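Local coordinates for ABC transporter periplasmic peptide-binding protein (Pseudoalteromonas, PDB 4QFL) that binds dipeptides in the periplasm, probably to hand them on to an ABC transporter for uptake into the cell, at residues F122-D127 with A138-F143; F165-F168 with S173-A176; M192-N197 with N201-Y206. One frame throughout, in Å; residues are numbered along the deposited sequence.

In the fold
Contacts 1 and 2 involve buried residues alone, while contact 3 is the outermost and includes the partly exposed Leu202; their centres lie about 16, 20 and 26 Å from the centre of the chain. Contact 1 joins two helices, contact 2 a sheet strand to a helix, and contact 3 a helix to the irregular turn that follows it. Contacts 2 and 3 are apolar across their segments, whereas contact 1 adds a hydrogen bond. Contact 1 touches both others: Phe122 CB packs 4.1 Å from Phe165 CE2 of contact 2, and Arg124 NH2 forms a 2.8 Å salt bridge with Asp204 OD2 of contact 3. Contacts 2 and 3 do not meet.

Contact 1 of 3, residues F122-D127 with A138-F143; sequences FSRLFD and ANYPYF
Leu125, late in helix 115-126, offers its two methyls to the rings of Tyr140 and Phe143, and so packs this helix against the start of helix 141-145 in a family 5 solute-binding fold. The apolar half of the contact is a pair of CH-pi interactions. Leu125 CD1 stands over the middle of the Phe143 ring, 3.7 Å from its centroid and only 7° off the normal. Leu125 CD2 lies over a face of the Tyr140 ring, displaced toward its rim, and its nearest atom there is Tyr140 CG at 3.7 Å. Leu125 thus packs one methyl on each of two rings.

The polar half sits at the far end of Tyr140, which occupies the N-cap position of helix 141-145. Arg124 NE donates to Tyr140 OH over 3.0 Å, in a bond bent to 144°, with the oxygen tilted somewhat from the guanidinium plane. The side chain of Arg124 can deliver NE there because CG is anti to the backbone N (chi1 174°) and the chain stays extended; the guanidinium then stands nearly perpendicular to the phenol ring. Both groups are buried and have stronger partners beyond this pair: Arg124 NH2 makes a salt bridge with Asp204, and the hydroxyl is hydrogen-bonded to His133 O. Alongside the bond, the aliphatic CG of Arg124 comes to 3.5 Å from Tyr140 OH.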
# COMPACT_ATOMS: atom_id res chain seq x y z
N PHE A 122 -5.81 0.69 18.89
CA PHE A 122 -6.40 1.76 18.09
C PHE A 122 -6.38 3.13 18.75
O PHE A 122 -6.31 4.15 18.06
CB PHE A 122 -7.77 1.34 17.52
CG PHE A 122 -7.66 0.20 16.54
CD1 PHE A 122 -7.22 0.43 15.25
CD2 PHE A 122 -7.92 -1.10 16.93
CE1 PHE A 122 -7.07 -0.60 14.36
CE2 PHE A 122 -7.77 -2.14 16.05
CZ PHE A 122 -7.34 -1.89 14.76
N SER A 123 -6.40 3.18 20.08
CA SER A 123 -6.23 4.47 20.74
C SER A 123 -4.79 4.95 20.59
O SER A 123 -4.53 6.14 20.68
CB SER A 123 -6.65 4.43 22.21
OG SER A 123 -5.75 3.66 22.98
N ARG A 124 -3.85 4.04 20.34
CA ARG A 124 -2.48 4.47 20.06
C ARG A 124 -2.44 5.47 18.90
O ARG A 124 -1.58 6.35 18.85
CB ARG A 124 -1.56 3.27 19.75
CG ARG A 124 -0.15 3.68 19.31
CD ARG A 124 0.81 2.52 19.13
NE ARG A 124 2.15 3.00 18.82
CZ ARG A 124 3.18 2.22 18.51
NH1 ARG A 124 3.02 0.90 18.46
NH2 ARG A 124 4.36 2.74 18.23
N LEU A 125 -3.38 5.35 17.97
CA LEU A 125 -3.41 6.21 16.79
C LEU A 125 -3.98 7.62 17.05
O LEU A 125 -3.41 8.61 16.59
CB LEU A 125 -4.21 5.55 15.66
CG LEU A 125 -3.88 4.10 15.35
CD1 LEU A 125 -4.91 3.55 14.38
CD2 LEU A 125 -2.47 3.96 14.79
N PHE A 126 -5.08 7.71 17.78
CA PHE A 126 -5.78 8.98 17.90
C PHE A 126 -5.66 9.65 19.26
O PHE A 126 -5.94 10.83 19.39
CB PHE A 126 -7.27 8.81 17.58
CG PHE A 126 -8.01 7.97 18.58
CD1 PHE A 126 -8.35 8.48 19.81
CD2 PHE A 126 -8.36 6.66 18.28
CE1 PHE A 126 -9.02 7.71 20.73
CE2 PHE A 126 -9.03 5.89 19.21
CZ PHE A 126 -9.36 6.42 20.43
N ASP A 127 -5.26 8.88 20.27
CA ASP A 127 -5.24 9.40 21.63
C ASP A 127 -3.84 9.83 22.01
O ASP A 127 -2.96 9.00 22.18
CB ASP A 127 -5.74 8.33 22.60
CG ASP A 127 -6.06 8.88 23.97
OD1 ASP A 127 -5.60 9.99 24.31
OD2 ASP A 127 -6.76 8.17 24.72
N ALA A 138 6.44 8.48 15.72
CA ALA A 138 5.14 9.08 15.94
C ALA A 138 4.37 9.25 14.62
O ALA A 138 3.50 10.11 14.51
CB ALA A 138 5.28 10.40 16.66
N ASN A 139 4.69 8.42 13.64
CA ASN A 139 3.99 8.45 12.37
C ASN A 139 3.15 7.21 12.17
O ASN A 139 3.64 6.10 12.35
CB ASN A 139 4.98 8.58 11.21
CG ASN A 139 5.60 9.96 11.12
OD1 ASN A 139 6.81 10.10 10.95
ND2 ASN A 139 4.78 11.00 11.26
N TYR A 140 1.88 7.40 11.79
CA TYR A 140 1.00 6.30 11.40
C TYR A 140 0.40 6.64 10.04
O TYR A 140 -0.75 7.07 9.96
CB TYR A 140 -0.09 6.09 12.46
CG TYR A 140 0.49 6.02 13.87
CD1 TYR A 140 1.28 4.94 14.26
CD2 TYR A 140 0.27 7.04 14.79
CE1 TYR A 140 1.83 4.87 15.52
CE2 TYR A 140 0.81 6.97 16.07
CZ TYR A 140 1.59 5.88 16.43
OH TYR A 140 2.14 5.80 17.69
N PRO A 141 1.20 6.49 8.97
CA PRO A 141 0.91 7.15 7.69
C PRO A 141 -0.44 6.81 7.06
O PRO A 141 -1.13 7.72 6.63
CB PRO A 141 2.09 6.73 6.79
CG PRO A 141 2.74 5.57 7.48
CD PRO A 141 2.44 5.69 8.94
N TYR A 142 -0.84 5.54 6.99
CA TYR A 142 -2.14 5.26 6.39
C TYR A 142 -3.23 6.03 7.15
O TYR A 142 -4.04 6.76 6.57
CB TYR A 142 -2.48 3.76 6.39
CG TYR A 142 -3.79 3.53 5.68
CD1 TYR A 142 -3.86 3.58 4.30
CD2 TYR A 142 -4.97 3.33 6.40
CE1 TYR A 142 -5.04 3.41 3.65
CE2 TYR A 142 -6.17 3.15 5.74
CZ TYR A 142 -6.20 3.20 4.37
OH TYR A 142 -7.39 3.02 3.69
N PHE A 143 -3.22 5.87 8.46
CA PHE A 143 -4.25 6.42 9.31
C PHE A 143 -4.27 7.95 9.35
O PHE A 143 -5.32 8.57 9.26
CB PHE A 143 -4.10 5.83 10.70
CG PHE A 143 -4.28 4.33 10.73
CD1 PHE A 143 -5.55 3.77 10.54
CD2 PHE A 143 -3.21 3.49 10.95
CE1 PHE A 143 -5.73 2.39 10.57
CE2 PHE A 143 -3.38 2.10 11.00
CZ PHE A 143 -4.63 1.55 10.80

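Contact 2 of 3, residues F165-F168 with S173-A176; sequences FELF and SFLA
Phe165 meets Phe174 ring to ring where strand 162-167, an inner strand of a four-stranded antiparallel sheet, packs against helix 174-178. The pair is an offset edge-to-face arrangement: centroids lie 6.0 Å apart, the planes are inclined at 63°, and the edge of Phe174 is turned toward the face of Phe165. The closest approach is Phe165 CD2 to Phe174 CZ, at 4.0 Å. Phe93, on the adjacent strand 90-95, also meets the Phe165 ring.

Two residues further along, Leu167 points from the strand in the same general direction and takes a face of the Phe174 ring. Leu167 CD1 is 4.2 Å from the Phe174 centroid and 16° off the normal, a CH-pi geometry, while Leu167 CD2 reaches Phe174 CE1 at 3.9 Å. Phe174 comes into this position with CG anti to the backbone N (chi1 177°), which sends the ring from the first turn of the helix toward the strand. Leu151 and Val91 also touch Phe174.

Replacing Phe174 by an alanine would probably open a gap between strand and helix, leaving Leu167 CD1 without the ring face it covers and Phe165 without its edge-on partner. Between these two segments the contact is apolar, so it depends on close fit and ring orientation, with no polar pair to set the register.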
# COMPACT_ATOMS: atom_id res chain seq x y z
N PHE A 165 -16.70 1.74 18.91
CA PHE A 165 -16.02 2.94 18.42
C PHE A 165 -17.02 4.09 18.29
O PHE A 165 -18.09 3.93 17.70
CB PHE A 165 -15.37 2.68 17.04
CG PHE A 165 -14.15 1.79 17.07
CD1 PHE A 165 -14.26 0.43 17.35
CD2 PHE A 165 -12.90 2.31 16.76
CE1 PHE A 165 -13.13 -0.39 17.35
CE2 PHE A 165 -11.77 1.49 16.75
CZ PHE A 165 -11.88 0.14 17.05
N GLU A 166 -16.67 5.25 18.84
CA GLU A 166 -17.49 6.45 18.68
C GLU A 166 -16.79 7.42 17.73
O GLU A 166 -15.68 7.88 18.00
CB GLU A 166 -17.72 7.13 20.03
CG GLU A 166 -18.26 6.20 21.10
CD GLU A 166 -19.74 5.90 20.91
OE1 GLU A 166 -20.32 6.37 19.92
OE2 GLU A 166 -20.31 5.19 21.77
N LEU A 167 -17.45 7.74 16.61
CA LEU A 167 -16.88 8.64 15.62
C LEU A 167 -17.44 10.06 15.72
O LEU A 167 -18.58 10.27 16.16
CB LEU A 167 -17.13 8.10 14.21
CG LEU A 167 -16.83 6.61 14.02
CD1 LEU A 167 -17.06 6.19 12.58
CD2 LEU A 167 -15.42 6.28 14.47
N PHE A 168 -16.63 11.04 15.32
CA PHE A 168 -17.06 12.43 15.33
C PHE A 168 -18.06 12.65 14.21
O PHE A 168 -18.94 13.51 14.30
CB PHE A 168 -15.88 13.37 15.15
CG PHE A 168 -15.02 13.49 16.37
CD1 PHE A 168 -15.55 13.93 17.56
CD2 PHE A 168 -13.68 13.15 16.33
CE1 PHE A 168 -14.76 14.04 18.70
CE2 PHE A 168 -12.88 13.25 17.46
CZ PHE A 168 -13.42 13.69 18.64
N SER A 173 -16.32 4.83 4.57
CA SER A 173 -15.14 4.03 4.27
C SER A 173 -14.58 3.40 5.52
O SER A 173 -13.58 2.70 5.48
CB SER A 173 -14.06 4.89 3.62
OG SER A 173 -13.71 5.96 4.47
N PHE A 174 -15.23 3.64 6.65
CA PHE A 174 -14.62 3.30 7.93
C PHE A 174 -14.26 1.81 8.11
O PHE A 174 -13.11 1.47 8.36
CB PHE A 174 -15.49 3.80 9.08
CG PHE A 174 -14.95 3.43 10.42
CD1 PHE A 174 -13.92 4.15 10.98
CD2 PHE A 174 -15.47 2.33 11.11
CE1 PHE A 174 -13.41 3.80 12.21
CE2 PHE A 174 -14.96 1.98 12.33
CZ PHE A 174 -13.93 2.71 12.89
N LEU A 175 -15.24 0.93 7.97
CA LEU A 175 -14.94 -0.50 8.06
C LEU A 175 -13.87 -0.92 7.05
O LEU A 175 -13.02 -1.75 7.37
CB LEU A 175 -16.20 -1.35 7.88
CG LEU A 175 -17.10 -1.51 9.11
CD1 LEU A 175 -18.13 -2.56 8.85
CD2 LEU A 175 -16.27 -1.89 10.31
N ALA A 176 -13.92 -0.37 5.84
CA ALA A 176 -12.91 -0.72 4.82
C ALA A 176 -11.53 -0.42 5.38
O ALA A 176 -10.62 -1.23 5.28
CB ALA A 176 -13.15 0.04 3.52

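Contact 3 of 3, residues M192-N197 with N201-Y206; sequences MALKAN and NLFDQY
The Phe203 ring receives Leu194 CD1 at its edge, in the plane of the ring, with the methyl 3.7 Å from Phe203 CD1; helix segment 192-197 covers neither face of it. The rings of Tyr132 and Tyr190 also meet it, with planes inclined at about 55° and 35°. A second ring, that of Tyr206, has the backbone oxygen Leu202 O in its plane at the edge, a contact inside the turn. The third flat group is the amide of Gln205, which has the backbone oxygen Asn201 O nearly in its own plane: Gln205 NE2 donates to Asn201 O over 2.7 Å in a nearly straight bond, although the donor stands above the backbone carbonyl plane of Asn201.

Across the segments everything passes through one methyl. Leu194 has CG anti to the carbonyl carbon and CD1 anti to CA (chi2 -180°), a fully outstretched form that carries CD1 away from the helix and onto the backbone of the turn. Leu194 CD1 lies 3.4 Å from Phe203 N and from Phe203 CA, and Leu194 CD1 is 3.7 Å from Phe203 CB. More loosely, Leu194 CD1 touches Leu202 CB at 4.0 Å. The methyl thus nests in the angle between main chain and ring instead of stacking on an aromatic surface.

Within the turn, Leu202 O accepts from the backbone N of both Gln205 and Tyr206. Asp204 OD1 is hydrogen-bonded to Asn43 ND2, a residue of a loop. The whole is plain structural packing: after helix 188-196 the chain turns across its end in residues of helical phi/psi without regular helix bonds, and Leu194 of the helix packs its CD1 methyl against the backbone of that turn, ahead of strand 213-219.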
# COMPACT_ATOMS: atom_id res chain seq x y z
N MET A 192 2.48 -2.84 27.80
CA MET A 192 2.55 -2.39 29.19
C MET A 192 3.77 -2.96 29.92
O MET A 192 4.33 -2.32 30.81
CB MET A 192 1.26 -2.77 29.93
CG MET A 192 0.05 -1.96 29.49
SD MET A 192 0.47 -0.21 29.27
CE MET A 192 0.54 -0.10 27.49
N ALA A 193 4.17 -4.16 29.53
CA ALA A 193 5.37 -4.80 30.05
C ALA A 193 6.64 -4.03 29.67
O ALA A 193 7.46 -3.70 30.52
CB ALA A 193 5.47 -6.22 29.54
N LEU A 194 6.79 -3.75 28.38
CA LEU A 194 7.93 -2.98 27.89
C LEU A 194 7.99 -1.60 28.53
O LEU A 194 9.07 -1.11 28.88
CB LEU A 194 7.87 -2.87 26.37
CG LEU A 194 8.09 -4.15 25.57
CD1 LEU A 194 8.00 -3.83 24.10
CD2 LEU A 194 9.44 -4.74 25.90
N LYS A 195 6.84 -0.96 28.67
CA LYS A 195 6.75 0.35 29.32
C LYS A 195 7.38 0.30 30.71
O LYS A 195 8.18 1.17 31.07
CB LYS A 195 5.30 0.82 29.39
CG LYS A 195 5.08 2.14 30.09
CD LYS A 195 3.63 2.58 29.97
CE LYS A 195 3.26 3.61 31.03
NZ LYS A 195 4.00 4.89 30.90
N ALA A 196 7.03 -0.72 31.48
CA ALA A 196 7.60 -0.88 32.81
C ALA A 196 9.12 -0.82 32.78
O ALA A 196 9.75 -0.28 33.68
CB ALA A 196 7.14 -2.19 33.42
N ASN A 197 9.73 -1.36 31.73
CA ASN A 197 11.18 -1.32 31.60
C ASN A 197 11.69 -0.09 30.84
O ASN A 197 12.89 0.05 30.63
CB ASN A 197 11.68 -2.58 30.89
CG ASN A 197 11.52 -3.81 31.74
OD1 ASN A 197 11.26 -3.70 32.94
ND2 ASN A 197 11.67 -4.98 31.13
N ASN A 201 10.74 1.35 22.95
CA ASN A 201 11.40 1.36 21.65
C ASN A 201 11.48 -0.03 21.04
O ASN A 201 11.83 -0.18 19.87
CB ASN A 201 12.81 1.91 21.78
CG ASN A 201 13.75 0.96 22.53
OD1 ASN A 201 13.40 0.40 23.57
ND2 ASN A 201 14.93 0.76 21.99
N LEU A 202 11.17 -1.04 21.84
CA LEU A 202 11.29 -2.42 21.41
C LEU A 202 9.98 -2.93 20.86
O LEU A 202 9.96 -3.93 20.15
CB LEU A 202 11.68 -3.31 22.58
CG LEU A 202 13.17 -3.49 22.82
CD1 LEU A 202 13.97 -2.26 22.42
CD2 LEU A 202 13.41 -3.88 24.26
N PHE A 203 8.89 -2.25 21.19
CA PHE A 203 7.56 -2.74 20.87
C PHE A 203 7.38 -3.00 19.38
O PHE A 203 6.87 -4.05 18.99
CB PHE A 203 6.49 -1.78 21.39
CG PHE A 203 5.11 -2.36 21.39
CD1 PHE A 203 4.79 -3.41 22.22
CD2 PHE A 203 4.14 -1.87 20.55
CE1 PHE A 203 3.53 -3.96 22.21
CE2 PHE A 203 2.87 -2.42 20.53
CZ PHE A 203 2.57 -3.46 21.37
N ASP A 204 7.81 -2.06 18.55
CA ASP A 204 7.61 -2.18 17.11
C ASP A 204 8.66 -3.04 16.38
O ASP A 204 8.50 -3.38 15.21
CB ASP A 204 7.54 -0.78 16.48
CG ASP A 204 6.32 0.00 16.94
OD1 ASP A 204 5.29 -0.63 17.20
OD2 ASP A 204 6.38 1.25 17.04
N GLN A 205 9.74 -3.40 17.08
CA GLN A 205 10.85 -4.12 16.46
C GLN A 205 10.80 -5.61 16.75
O GLN A 205 11.19 -6.43 15.93
CB GLN A 205 12.18 -3.60 16.97
CG GLN A 205 12.42 -2.15 16.74
CD GLN A 205 13.81 -1.76 17.17
OE1 GLN A 205 14.78 -2.02 16.47
NE2 GLN A 205 13.91 -1.14 18.35
N TYR A 206 10.35 -5.93 17.95
CA TYR A 206 10.20 -7.32 18.37
C TYR A 206 8.73 -7.53 18.66
O TYR A 206 8.26 -7.30 19.76
CB TYR A 206 11.04 -7.59 19.60
CG TYR A 206 12.50 -7.41 19.32
CD1 TYR A 206 13.09 -6.17 19.45
CD2 TYR A 206 13.27 -8.47 18.89
CE1 TYR A 206 14.44 -5.99 19.19
CE2 TYR A 206 14.62 -8.31 18.62
CZ TYR A 206 15.20 -7.06 18.78
OH TYR A 206 16.53 -6.86 18.52